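Local coordinates for protein aldehyde dehydrogenase (Staphylococcus aureus, PDB 6K10) that catalyses the NAD-dependent oxidation of 4,4'-diaponeurosporen-4-al to 4,4'-diaponeurosporenoic acid in the biosynthesis of the protective yellow-orange carotenoid staphyloxanthin, at residues 50-55 / 69-74; 118-121 / 126-129; 262-267 / 351-356; 302-307 / 336-341. The protein carries 1 engineered substitution. All blocks are in the same frame, centred on the assembly; numbering follows the deposited sequence.

Contact 1 (50-55 / 69-74); sequences DILEAL and TEIGIT
Ile51, Leu52 and Leu55 of helix 48-59 meet Glu70 and Ile71 of helix 63-89 in a buried, mainly apolar helix-helix contact, made by two consecutive helices early in the chain. The two short segments run nearly antiparallel, at 152°, and their axes come no closer than 10.8 Å, so long side chains have to span the interval. Ile71 does most of this. With chi2 at -176° its outer branch is stretched, and CD1 reaches Ile51 CG2 at 3.7 Å while also lying 3.6 Å from Leu52 CD2. The Leu52 side chain crosses that of Ile71 at about a right angle. Ile44 of helix 30-46 touches both Ile51 and Ile71.

Next to this cluster, Leu55 and Glu70 extend toward each other from opposite helices: the CD2 methyl of Leu55 lies 3.5 Å from Glu70 OE2, and CD1 packs on the aliphatic part of the glutamate. Glu70 itself stands where helix 63-89 widens into a pi-type turn, and its carbonyl O accepts a 2.6 Å hydrogen bond from Thr74 OG1. The carboxylate looks beyond the two helices, with OE2 in a salt bridge to Lys61 and OE1 bonded to the backbone N of Phe125 and Gln126. A buried carboxylate gripped in this way is probably ionised, and its burial beside apolar groups would tend to strengthen those bonds.

Contact 2 (118-121 / 126-129); sequences IAPF and QLVF
Ala119 and Pro120, just beyond the end of strand 104-118, pack against Leu127 and Val128 in the first turn of helix 126-138. The chain turns back on itself within a few residues, bringing the CA atoms of Ala119 and Leu127 to 5.5 Å, a closeness that suits the small side chain of alanine. Ala119 CB points toward the helix and touches Val128 CG2 at 3.4 Å, tighter than usual for two carbons; it also lies 3.5 Å from the carbonyl oxygen Leu127 O.

The rotamer of Val128 divides its branches between two tasks. CG1 stands anti to the backbone N (chi1 162°) and lies over the rim of one face of the Phe129 ring, while CG2, anti to the carbonyl carbon, is the methyl set against Ala119. In Leu127, CG is anti to the carbonyl carbon (chi1 -62°) and chi2 is extended, which carries CD1 to Pro120 CG at 3.7 Å; CD of the same ring is equally near. The rigid pyrrolidine crosses the leucine side chain at about a right angle and presents its CG and CD methylenes. No direct hydrogen bond joins the segments, but one water donates to Ile118 O and to Leu127 O, at 2.8 Å each, satisfying two buried carbonyls.

Leu127 also touches Tyr422 and lies about 7 Å, side chain to side chain, from Glu217 and the engineered Ser251, both predicted active-site positions. Around the contact, Thr194 of strand 190-194 meets Pro120 and Leu127, and Ile157 of helix 151-164 covers Val128.

Contact 3 (262-267 / 351-356); sequences SVKDDL and ILTYQS
Lys264, in the first turn of helix 264-279, lays its aliphatic chain obliquely across Thr353 of strand 348-354. The closest pair is Lys264 CD and Thr353 CG2 at 3.3 Å, a squeezed carbon-carbon contact, and the same methyl lies within 4.1 Å of CB, CG and CE of the lysine. Ile351, two residues back on the same face of the strand, approaches less closely: its CG2 is 4.3 Å from Lys264 CG. A long lysine suits this border between interior and surface, since its methylenes can cover apolar groups while the ammonium stays among polar partners.

The torsions make this possible. CG is anti to the backbone N (chi1 172°), sending the chain toward the strand; bends at chi3 and chi4 then curl the end back, so that CD bulges against the threonine and NZ returns to its own helix. There NZ forms a 2.7 Å salt bridge with Asp265 OD1, which it meets from above the carboxylate, 39° out of the plane. A second salt bridge, to Asp331, ties the ammonium to the loop after strand 324-330.

Farther out, Val263 occupies the N-cap position and its carbonyl O accepts the 2.9 Å bond from Leu267 N, fixing the turn that carries Lys264. Val259 of strand 256-260 touches Lys264, Leu267 and Ile351, and Ile351 continues inward onto Ile268 and Leu271. Strands 256-260 and 348-354 are parallel neighbours, so the arrangement is that of an alpha/beta layer, a helix packed over a parallel part of a mixed sheet, as in the catalytic domain of aldehyde dehydrogenases.

Contact 4 (302-307 / 336-341); sequences TSLLNS and DSAIMQ
Leu304 and Ser307 lie in the final turn of helix 295-307 and face Ala338 and Ile339, part of a single 3-10 turn in the loop between strands 324-330 and 348-354. The backbones come close, with 6.1 Å between the CA atoms of Leu304 and Ile339. Met340 N bonds to Ser337 O at 3.0 Å, closing the short turn, and Gln341 NE2 reaches the same oxygen from the opposite face of its plane.

Leu304 supplies most of the packing. Its CD2 methyl rests against the peptide of Ala338, 3.7 Å from Ala338 O, while its CB meets Ile339 CD1 at 4.0 Å. Ile339 holds CG1 anti to its backbone N (chi1 -164°), and a bend at chi2 brings CD1 toward the leucine. Nearer the surface the contact is between small groups: Ala338 CB touches Ser307 OG at 3.6 Å.

No hydrogen bond crosses the interface. Ser307 OG donates to Leu304 O of its own helix at 2.6 Å, Ala338 O accepts from Gln341 N, and the carbonyls of Ile339 and Met340 bond to Lys221 and Arg367. Cohesion between the segments therefore rests on dispersion and burial, with these polar groups satisfied by other partners.

Along the chain, contact 1 closes before contact 2 opens, and both precede the other two; both segments of contact 4 fall between those of contact 3. Contacts 1 and 2 are neighbours, their centres 12 Å apart, joined where Glu70 of helix 63-89 meets the start of helix 126-138. Contacts 3 and 4 lie 20 Å apart, centre to centre, and touch through Leu352 and Met340; both pack helices or turns around the sheet containing strand 348-354. About 28 to 38 Å separates the centres of the two pairs. Contact 2 sits beside the predicted active site, whereas contacts 3 and 4 lie away from it, around the sheet of strand 348-354.

Contact 1 (50-55 / 69-74)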
# COMPACT_ATOMS: atom_id res chain seq x y z
N ASP A 50 9.01 26.40 23.09
CA ASP A 50 8.46 27.12 21.95
C ASP A 50 7.34 26.34 21.27
O ASP A 50 6.38 26.94 20.78
CB ASP A 50 9.56 27.44 20.94
CG ASP A 50 10.86 27.86 21.60
OD1 ASP A 50 11.55 26.98 22.17
OD2 ASP A 50 11.19 29.06 21.57
N ILE A 51 7.45 25.01 21.23
CA ILE A 51 6.38 24.20 20.65
C ILE A 51 5.12 24.29 21.50
O ILE A 51 4.02 24.47 20.98
CB ILE A 51 6.85 22.74 20.50
CG1 ILE A 51 8.06 22.66 19.58
CG2 ILE A 51 5.72 21.88 19.94
CD1 ILE A 51 8.85 21.38 19.74
N LEU A 52 5.27 24.18 22.82
CA LEU A 52 4.12 24.31 23.71
C LEU A 52 3.48 25.69 23.58
O LEU A 52 2.24 25.81 23.57
CB LEU A 52 4.53 24.05 25.16
CG LEU A 52 4.93 22.63 25.55
CD1 LEU A 52 5.48 22.60 26.97
CD2 LEU A 52 3.75 21.68 25.42
N GLU A 53 4.29 26.74 23.47
CA GLU A 53 3.76 28.08 23.31
C GLU A 53 2.98 28.21 22.01
O GLU A 53 1.89 28.79 21.97
CB GLU A 53 4.89 29.11 23.36
CG GLU A 53 5.37 29.46 24.75
CD GLU A 53 6.83 29.85 24.78
OE1 GLU A 53 7.25 30.64 23.90
OE2 GLU A 53 7.56 29.39 25.68
N ALA A 54 3.55 27.68 20.92
CA ALA A 54 2.90 27.79 19.61
C ALA A 54 1.59 27.01 19.58
O ALA A 54 0.58 27.50 19.04
CB ALA A 54 3.85 27.30 18.52
N LEU A 55 1.57 25.80 20.14
CA LEU A 55 0.34 25.03 20.22
C LEU A 55 -0.70 25.75 21.06
O LEU A 55 -1.90 25.70 20.76
CB LEU A 55 0.62 23.64 20.78
CG LEU A 55 1.44 22.72 19.87
CD1 LEU A 55 1.96 21.51 20.64
CD2 LEU A 55 0.60 22.28 18.68
N THR A 69 -0.35 14.35 23.19
CA THR A 69 -0.79 14.15 21.82
C THR A 69 0.16 14.70 20.76
O THR A 69 -0.05 14.42 19.58
CB THR A 69 -2.18 14.78 21.60
OG1 THR A 69 -2.10 16.20 21.72
CG2 THR A 69 -3.18 14.24 22.62
N GLU A 70 1.18 15.47 21.14
CA GLU A 70 2.08 16.03 20.13
C GLU A 70 3.55 15.82 20.46
O GLU A 70 4.27 15.16 19.71
CB GLU A 70 1.79 17.52 19.92
CG GLU A 70 0.32 17.86 19.72
CD GLU A 70 0.02 18.50 18.38
OE1 GLU A 70 0.84 18.35 17.44
OE2 GLU A 70 -1.03 19.16 18.25
N ILE A 71 4.02 16.38 21.58
CA ILE A 71 5.46 16.36 21.87
C ILE A 71 5.89 15.01 22.43
O ILE A 71 6.77 14.34 21.87
CB ILE A 71 5.84 17.50 22.82
CG1 ILE A 71 5.48 18.85 22.22
CG2 ILE A 71 7.33 17.43 23.14
CD1 ILE A 71 5.92 20.01 23.07
N GLY A 72 5.30 14.61 23.56
CA GLY A 72 5.77 13.41 24.24
C GLY A 72 5.64 12.16 23.40
O GLY A 72 6.54 11.32 23.38
N ILE A 73 4.52 12.02 22.69
CA ILE A 73 4.32 10.85 21.85
C ILE A 73 5.34 10.81 20.71
O ILE A 73 5.75 9.73 20.27
CB ILE A 73 2.87 10.83 21.33
CG1 ILE A 73 2.58 9.54 20.56
CG2 ILE A 73 2.58 12.05 20.47
CD1 ILE A 73 1.11 9.20 20.51
N THR A 74 5.78 11.98 20.24
CA THR A 74 6.79 12.03 19.19
C THR A 74 8.16 11.63 19.74
O THR A 74 8.88 10.83 19.12
CB THR A 74 6.84 13.43 18.58
OG1 THR A 74 5.57 13.73 17.98
CG2 THR A 74 7.93 13.51 17.51

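Contact 2 (118-121 / 126-129)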
# COMPACT_ATOMS: atom_id res chain seq x y z
N ILE A 118 2.56 16.14 4.04
CA ILE A 118 1.62 17.24 4.18
C ILE A 118 0.86 17.05 5.48
O ILE A 118 0.30 15.97 5.73
CB ILE A 118 0.64 17.30 2.99
CG1 ILE A 118 1.40 17.47 1.67
CG2 ILE A 118 -0.36 18.43 3.18
CD1 ILE A 118 0.55 17.16 0.45
N ALA A 119 0.83 18.09 6.31
CA ALA A 119 0.19 17.97 7.61
C ALA A 119 -0.87 19.04 7.81
O ALA A 119 -0.68 20.19 7.39
CB ALA A 119 1.21 18.06 8.74
N PRO A 120 -1.99 18.71 8.46
CA PRO A 120 -3.06 19.70 8.66
C PRO A 120 -2.89 20.47 9.96
O PRO A 120 -1.84 20.40 10.60
CB PRO A 120 -4.32 18.83 8.68
CG PRO A 120 -3.85 17.57 9.35
CD PRO A 120 -2.39 17.38 8.95
N PHE A 121 -3.93 21.21 10.36
CA PHE A 121 -3.84 22.16 11.47
C PHE A 121 -4.10 21.55 12.84
O PHE A 121 -3.71 22.16 13.84
CB PHE A 121 -4.82 23.32 11.25
CG PHE A 121 -6.27 22.95 11.47
CD1 PHE A 121 -6.81 22.92 12.75
CD2 PHE A 121 -7.09 22.65 10.40
CE1 PHE A 121 -8.13 22.58 12.96
CE2 PHE A 121 -8.42 22.32 10.61
CZ PHE A 121 -8.94 22.29 11.89
N GLN A 126 2.50 16.74 15.68
CA GLN A 126 2.54 15.28 15.60
C GLN A 126 2.35 14.77 14.18
O GLN A 126 3.02 13.82 13.76
CB GLN A 126 1.49 14.67 16.54
CG GLN A 126 0.98 13.29 16.13
CD GLN A 126 1.97 12.18 16.43
OE1 GLN A 126 3.04 12.41 16.99
NE2 GLN A 126 1.61 10.96 16.05
N LEU A 127 1.45 15.40 13.42
CA LEU A 127 1.20 14.94 12.06
C LEU A 127 2.29 15.34 11.08
O LEU A 127 2.26 14.89 9.93
CB LEU A 127 -0.17 15.42 11.59
CG LEU A 127 -1.31 14.86 12.45
CD1 LEU A 127 -2.62 15.59 12.18
CD2 LEU A 127 -1.46 13.37 12.22
N VAL A 128 3.24 16.18 11.49
CA VAL A 128 4.48 16.35 10.74
C VAL A 128 5.50 15.29 11.13
O VAL A 128 6.10 14.64 10.26
CB VAL A 128 5.04 17.77 10.95
CG1 VAL A 128 6.52 17.82 10.57
CG2 VAL A 128 4.27 18.79 10.13
N PHE A 129 5.69 15.06 12.43
CA PHE A 129 6.89 14.36 12.87
C PHE A 129 6.73 12.85 12.98
O PHE A 129 7.71 12.12 12.79
CB PHE A 129 7.40 14.96 14.18
CG PHE A 129 8.06 16.30 14.00
CD1 PHE A 129 9.39 16.37 13.64
CD2 PHE A 129 7.36 17.49 14.17
CE1 PHE A 129 10.02 17.58 13.46
CE2 PHE A 129 7.99 18.70 13.98
CZ PHE A 129 9.32 18.75 13.63
O HOH W 1 0.56 14.11 7.81

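Contact 3 (262-267 / 351-356)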
# COMPACT_ATOMS: atom_id res chain seq x y z
N SER A 262 -33.83 3.21 24.63
CA SER A 262 -34.10 2.96 26.04
C SER A 262 -33.10 3.61 26.97
O SER A 262 -33.36 3.70 28.18
CB SER A 262 -34.14 1.45 26.30
OG SER A 262 -32.85 0.88 26.16
N VAL A 263 -31.95 4.07 26.47
CA VAL A 263 -30.92 4.62 27.34
C VAL A 263 -30.45 5.98 26.86
O VAL A 263 -29.43 6.49 27.34
CB VAL A 263 -29.73 3.65 27.46
CG1 VAL A 263 -30.15 2.35 28.14
CG2 VAL A 263 -29.14 3.36 26.08
N LYS A 264 -31.18 6.59 25.92
CA LYS A 264 -30.79 7.92 25.44
C LYS A 264 -30.74 8.93 26.57
O LYS A 264 -29.74 9.64 26.76
CB LYS A 264 -31.74 8.43 24.36
CG LYS A 264 -31.44 9.89 24.01
CD LYS A 264 -32.37 10.48 22.97
CE LYS A 264 -33.80 10.62 23.46
NZ LYS A 264 -33.94 11.65 24.52
N ASP A 265 -31.84 9.04 27.33
CA ASP A 265 -31.90 10.05 28.38
C ASP A 265 -30.86 9.78 29.46
O ASP A 265 -30.29 10.72 30.02
CB ASP A 265 -33.31 10.10 28.97
CG ASP A 265 -34.33 10.64 27.98
OD1 ASP A 265 -33.96 11.53 27.18
OD2 ASP A 265 -35.49 10.18 28.01
N ASP A 266 -30.60 8.51 29.76
CA ASP A 266 -29.52 8.18 30.68
C ASP A 266 -28.18 8.67 30.14
O ASP A 266 -27.36 9.21 30.90
CB ASP A 266 -29.46 6.67 30.91
CG ASP A 266 -30.63 6.15 31.73
OD1 ASP A 266 -31.13 6.91 32.59
OD2 ASP A 266 -31.03 4.99 31.53
N LEU A 267 -27.94 8.50 28.84
CA LEU A 267 -26.67 8.92 28.26
C LEU A 267 -26.51 10.43 28.30
O LEU A 267 -25.43 10.94 28.64
CB LEU A 267 -26.55 8.41 26.83
CG LEU A 267 -25.23 8.73 26.14
CD1 LEU A 267 -24.07 8.04 26.85
CD2 LEU A 267 -25.27 8.34 24.67
N ILE A 351 -26.85 13.50 18.98
CA ILE A 351 -27.28 12.22 19.53
C ILE A 351 -28.54 11.78 18.78
O ILE A 351 -29.57 12.46 18.84
CB ILE A 351 -27.53 12.31 21.04
CG1 ILE A 351 -26.23 12.66 21.77
CG2 ILE A 351 -28.12 11.01 21.57
CD1 ILE A 351 -26.43 13.08 23.21
N LEU A 352 -28.45 10.66 18.08
CA LEU A 352 -29.56 10.06 17.36
C LEU A 352 -29.94 8.74 18.00
O LEU A 352 -29.08 8.03 18.53
CB LEU A 352 -29.22 9.83 15.88
CG LEU A 352 -28.89 11.00 14.95
CD1 LEU A 352 -27.48 11.53 15.18
CD2 LEU A 352 -29.07 10.59 13.50
N THR A 353 -31.22 8.40 17.96
CA THR A 353 -31.71 7.17 18.55
C THR A 353 -31.97 6.11 17.49
O THR A 353 -32.25 6.41 16.33
CB THR A 353 -32.99 7.40 19.36
OG1 THR A 353 -34.05 7.77 18.48
CG2 THR A 353 -32.77 8.49 20.36
N TYR A 354 -31.89 4.85 17.91
CA TYR A 354 -32.23 3.71 17.07
C TYR A 354 -32.97 2.69 17.92
O TYR A 354 -32.87 2.69 19.15
CB TYR A 354 -30.98 3.09 16.42
CG TYR A 354 -30.07 2.32 17.36
CD1 TYR A 354 -30.29 0.97 17.60
CD2 TYR A 354 -29.00 2.94 18.00
CE1 TYR A 354 -29.46 0.26 18.45
CE2 TYR A 354 -28.17 2.23 18.85
CZ TYR A 354 -28.41 0.89 19.07
OH TYR A 354 -27.60 0.17 19.92
N GLN A 355 -33.73 1.82 17.27
CA GLN A 355 -34.51 0.82 17.99
C GLN A 355 -33.86 -0.56 17.99
O GLN A 355 -34.05 -1.32 18.94
CB GLN A 355 -35.93 0.72 17.41
CG GLN A 355 -36.82 1.89 17.77
CD GLN A 355 -38.29 1.58 17.59
N SER A 356 -33.13 -0.90 16.93
CA SER A 356 -32.44 -2.19 16.86
C SER A 356 -31.08 -1.99 16.21
O SER A 356 -30.88 -1.07 15.41
CB SER A 356 -33.25 -3.24 16.08
OG SER A 356 -33.32 -2.96 14.69

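Contact 4 (302-307 / 336-341)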
# COMPACT_ATOMS: atom_id res chain seq x y z
N THR A 302 -20.22 27.74 14.57
CA THR A 302 -21.33 28.51 15.11
C THR A 302 -22.51 28.54 14.15
O THR A 302 -23.66 28.65 14.58
CB THR A 302 -20.90 29.94 15.47
OG1 THR A 302 -20.47 30.63 14.28
CG2 THR A 302 -19.77 29.92 16.48
N SER A 303 -22.25 28.45 12.84
CA SER A 303 -23.33 28.27 11.89
C SER A 303 -24.06 26.96 12.15
O SER A 303 -25.30 26.90 12.10
CB SER A 303 -22.80 28.32 10.46
OG SER A 303 -23.85 28.31 9.51
N LEU A 304 -23.32 25.89 12.44
CA LEU A 304 -23.94 24.62 12.78
C LEU A 304 -24.71 24.72 14.10
O LEU A 304 -25.80 24.14 14.23
CB LEU A 304 -22.88 23.52 12.86
CG LEU A 304 -22.32 23.08 11.50
CD1 LEU A 304 -21.00 22.34 11.67
CD2 LEU A 304 -23.33 22.20 10.78
N LEU A 305 -24.16 25.43 15.08
CA LEU A 305 -24.89 25.68 16.32
C LEU A 305 -26.22 26.36 16.05
O LEU A 305 -27.25 25.99 16.61
CB LEU A 305 -24.05 26.53 17.28
CG LEU A 305 -23.01 25.90 18.20
CD1 LEU A 305 -22.33 26.99 19.02
CD2 LEU A 305 -23.64 24.87 19.11
N ASN A 306 -26.20 27.38 15.19
CA ASN A 306 -27.43 28.09 14.85
C ASN A 306 -28.44 27.17 14.19
O ASN A 306 -29.65 27.27 14.44
CB ASN A 306 -27.10 29.28 13.95
CG ASN A 306 -28.34 30.07 13.55
OD1 ASN A 306 -28.86 30.87 14.32
ND2 ASN A 306 -28.81 29.84 12.33
N SER A 307 -27.97 26.25 13.33
CA SER A 307 -28.86 25.32 12.67
C SER A 307 -29.52 24.35 13.65
O SER A 307 -30.66 23.94 13.44
CB SER A 307 -28.11 24.54 11.59
OG SER A 307 -27.27 23.55 12.18
N ASP A 336 -31.53 14.45 8.26
CA ASP A 336 -31.67 15.70 7.53
C ASP A 336 -30.88 16.84 8.15
O ASP A 336 -30.62 17.84 7.46
CB ASP A 336 -33.14 16.12 7.47
CG ASP A 336 -34.01 15.12 6.75
OD1 ASP A 336 -33.55 14.55 5.74
OD2 ASP A 336 -35.16 14.91 7.20
N SER A 337 -30.52 16.74 9.42
CA SER A 337 -29.92 17.86 10.13
C SER A 337 -28.64 18.31 9.45
O SER A 337 -27.88 17.50 8.91
CB SER A 337 -29.62 17.46 11.58
OG SER A 337 -30.82 17.36 12.33
N ALA A 338 -28.40 19.63 9.46
CA ALA A 338 -27.16 20.17 8.92
C ALA A 338 -25.95 19.56 9.62
O ALA A 338 -24.91 19.34 9.00
CB ALA A 338 -27.15 21.69 9.06
N ILE A 339 -26.09 19.26 10.92
CA ILE A 339 -24.99 18.69 11.69
C ILE A 339 -24.65 17.28 11.24
O ILE A 339 -23.56 16.78 11.54
CB ILE A 339 -25.34 18.74 13.19
CG1 ILE A 339 -24.09 18.54 14.05
CG2 ILE A 339 -26.41 17.71 13.53
CD1 ILE A 339 -23.16 19.72 14.05
N MET A 340 -25.55 16.61 10.52
CA MET A 340 -25.29 15.27 10.01
C MET A 340 -24.88 15.25 8.55
O MET A 340 -24.81 14.18 7.94
CB MET A 340 -26.52 14.38 10.22
CG MET A 340 -26.79 14.03 11.68
SD MET A 340 -25.35 13.28 12.48
CE MET A 340 -25.18 11.79 11.49
N GLN A 341 -24.61 16.42 7.96
CA GLN A 341 -24.22 16.51 6.56
C GLN A 341 -22.74 16.75 6.35
O GLN A 341 -22.27 16.65 5.21
CB GLN A 341 -25.01 17.63 5.86
CG GLN A 341 -26.51 17.58 6.09
CD GLN A 341 -27.11 16.25 5.71
OE1 GLN A 341 -26.79 15.68 4.67
NE2 GLN A 341 -28.00 15.74 6.56